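CDP-glucose-4,6-dehydratase (Yersinia pseudotuberculosis, PDB 1RKX) catalyses the NAD-dependent conversion of CDP-D-glucose to CDP-4-dehydro-6-deoxy-D-glucose, with the cofactor held in a Rossmann fold of the short-chain dehydrogenase/reductase type. Local coordinates at residues Met109-Val112 / Tyr113-Ala117. Sequence-based numbering, arbitrary orientation.
Sequences MGTV and YLLEA
With CG anti to its carbonyl carbon (chi1 -64°), Tyr113 folds its ring back over Met109 in the preceding helical turn. The carbonyl oxygen of Met109 sits 3.1 Å above one ring face, displaced toward the rim, while Met109 CB lies 4.0 Å from Tyr113 CE1 and the methyl CE reaches the far end of the ring, 3.8 Å from Tyr113 CE2. Bends at chi2 and chi3 bring this methyl, rather than the sulfur, nearest. Met109 O also accepts a nearly straight hydrogen bond (167°) from Tyr113 N, 2.7 Å away, one of four successive i to i+4 bonds. Two residues on, Thr111 CG2 and Leu115 CD1 lie alongside each other at 3.9 Å. These turns belong to helix 100-121, which leads into strand 126-130 of the parallel Rossmann sheet and lies between helices 69-79 and 156-175. Leu72 packs on Tyr113, Val167 on Val112. Thr111 OG1 is hydrogen-bonded to Asn107 O and Glu116 OE1 to Tyr171 OH, while Glu116 OE2 takes a salt bridge from Arg119 and a hydrogen bond from His120. Met109 packs on Met109 of the second subunit, whose Val101 touches Tyr113, consistent with the helical dimer interface of SDR enzymes.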
ATOM      1  N   MET C 109      26.900  -9.782  -4.756  1.00 13.92           N
ATOM      2  CA  MET C 109      27.495 -10.939  -5.420  1.00 16.11           C
ATOM      3  C   MET C 109      27.927 -12.022  -4.430  1.00 16.51           C
ATOM      4  O   MET C 109      27.846 -13.214  -4.742  1.00 15.53           O
ATOM      5  CB  MET C 109      28.670 -10.524  -6.310  1.00 14.35           C
ATOM      6  CG  MET C 109      28.254  -9.663  -7.515  1.00 13.72           C
ATOM      7  SD  MET C 109      26.850 -10.322  -8.484  1.00 16.53           S
ATOM      8  CE  MET C 109      27.524 -11.868  -9.072  1.00 18.35           C
ATOM      9  N   GLY C 110      28.371 -11.608  -3.246  1.00 15.68           N
ATOM     10  CA  GLY C 110      28.774 -12.570  -2.231  1.00 16.33           C
ATOM     11  C   GLY C 110      27.604 -13.482  -1.911  1.00 17.19           C
ATOM     12  O   GLY C 110      27.758 -14.700  -1.793  1.00 16.61           O
ATOM     13  N   THR C 111      26.424 -12.888  -1.775  1.00 15.68           N
ATOM     14  CA  THR C 111      25.211 -13.642  -1.487  1.00 15.89           C
ATOM     15  C   THR C 111      24.871 -14.528  -2.689  1.00 15.79           C
ATOM     16  O   THR C 111      24.488 -15.687  -2.528  1.00 14.15           O
ATOM     17  CB  THR C 111      24.039 -12.686  -1.168  1.00 14.66           C
ATOM     18  OG1 THR C 111      24.364 -11.921   0.001  1.00 17.45           O
ATOM     19  CG2 THR C 111      22.756 -13.464  -0.921  1.00 17.35           C
ATOM     20  N   VAL C 112      25.019 -13.984  -3.896  1.00 14.93           N
ATOM     21  CA  VAL C 112      24.755 -14.764  -5.102  1.00 13.03           C
ATOM     22  C   VAL C 112      25.673 -15.990  -5.158  1.00 16.59           C
ATOM     23  O   VAL C 112      25.210 -17.109  -5.407  1.00 14.86           O
ATOM     24  CB  VAL C 112      24.967 -13.915  -6.384  1.00 14.59           C
ATOM     25  CG1 VAL C 112      24.968 -14.818  -7.619  1.00 15.31           C
ATOM     26  CG2 VAL C 112      23.854 -12.869  -6.499  1.00 12.13           C
ATOM     27  N   TYR C 113      26.967 -15.785  -4.916  1.00 13.71           N
ATOM     28  CA  TYR C 113      27.934 -16.888  -4.939  1.00 17.10           C
ATOM     29  C   TYR C 113      27.625 -17.955  -3.882  1.00 18.27           C
ATOM     30  O   TYR C 113      27.789 -19.153  -4.127  1.00 18.19           O
ATOM     31  CB  TYR C 113      29.353 -16.355  -4.724  1.00 16.77           C
ATOM     32  CG  TYR C 113      29.857 -15.433  -5.822  1.00 18.73           C
ATOM     33  CD1 TYR C 113      30.806 -14.452  -5.543  1.00 19.74           C
ATOM     34  CD2 TYR C 113      29.380 -15.533  -7.136  1.00 19.91           C
ATOM     35  CE1 TYR C 113      31.268 -13.588  -6.531  1.00 19.66           C
ATOM     36  CE2 TYR C 113      29.842 -14.671  -8.139  1.00 18.49           C
ATOM     37  CZ  TYR C 113      30.782 -13.703  -7.822  1.00 20.35           C
ATOM     38  OH  TYR C 113      31.243 -12.834  -8.783  1.00 19.43           O
ATOM     39  N   LEU C 114      27.185 -17.521  -2.706  1.00 17.68           N
ATOM     40  CA  LEU C 114      26.851 -18.457  -1.635  1.00 17.89           C
ATOM     41  C   LEU C 114      25.662 -19.329  -2.034  1.00 17.20           C
ATOM     42  O   LEU C 114      25.707 -20.560  -1.906  1.00 16.31           O
ATOM     43  CB  LEU C 114      26.508 -17.701  -0.348  1.00 18.35           C
ATOM     44  CG  LEU C 114      26.097 -18.646   0.787  1.00 20.59           C
ATOM     45  CD1 LEU C 114      27.232 -18.748   1.789  1.00 21.81           C
ATOM     46  CD2 LEU C 114      24.828 -18.149   1.453  1.00 21.39           C
ATOM     47  N   LEU C 115      24.600 -18.689  -2.519  1.00 16.71           N
ATOM     48  CA  LEU C 115      23.400 -19.409  -2.936  1.00 16.31           C
ATOM     49  C   LEU C 115      23.678 -20.319  -4.132  1.00 17.37           C
ATOM     50  O   LEU C 115      23.132 -21.421  -4.220  1.00 15.66           O
ATOM     51  CB  LEU C 115      22.273 -18.417  -3.260  1.00 17.02           C
ATOM     52  CG  LEU C 115      21.791 -17.603  -2.050  1.00 19.82           C
ATOM     53  CD1 LEU C 115      20.816 -16.511  -2.493  1.00 20.29           C
ATOM     54  CD2 LEU C 115      21.127 -18.544  -1.047  1.00 21.00           C
ATOM     55  N   GLU C 116      24.543 -19.873  -5.041  1.00 16.13           N
ATOM     56  CA  GLU C 116      24.891 -20.684  -6.206  1.00 19.30           C
ATOM     57  C   GLU C 116      25.636 -21.944  -5.752  1.00 20.90           C
ATOM     58  O   GLU C 116      25.392 -23.042  -6.256  1.00 19.95           O
ATOM     59  CB  GLU C 116      25.768 -19.875  -7.169  1.00 19.93           C
ATOM     60  CG  GLU C 116      26.100 -20.569  -8.493  1.00 22.13           C
ATOM     61  CD  GLU C 116      24.887 -20.792  -9.387  1.00 23.88           C
ATOM     62  OE1 GLU C 116      23.783 -20.290  -9.075  1.00 20.65           O
ATOM     63  OE2 GLU C 116      25.045 -21.475 -10.423  1.00 26.94           O
ATOM     64  N   ALA C 117      26.543 -21.781  -4.791  1.00 18.96           N
ATOM     65  CA  ALA C 117      27.307 -22.912  -4.272  1.00 19.85           C
ATOM     66  C   ALA C 117      26.360 -23.921  -3.632  1.00 24.13           C
ATOM     67  O   ALA C 117      26.465 -25.129  -3.858  1.00 20.77           O
ATOM     68  CB  ALA C 117      28.329 -22.431  -3.251  1.00 20.12           C
TER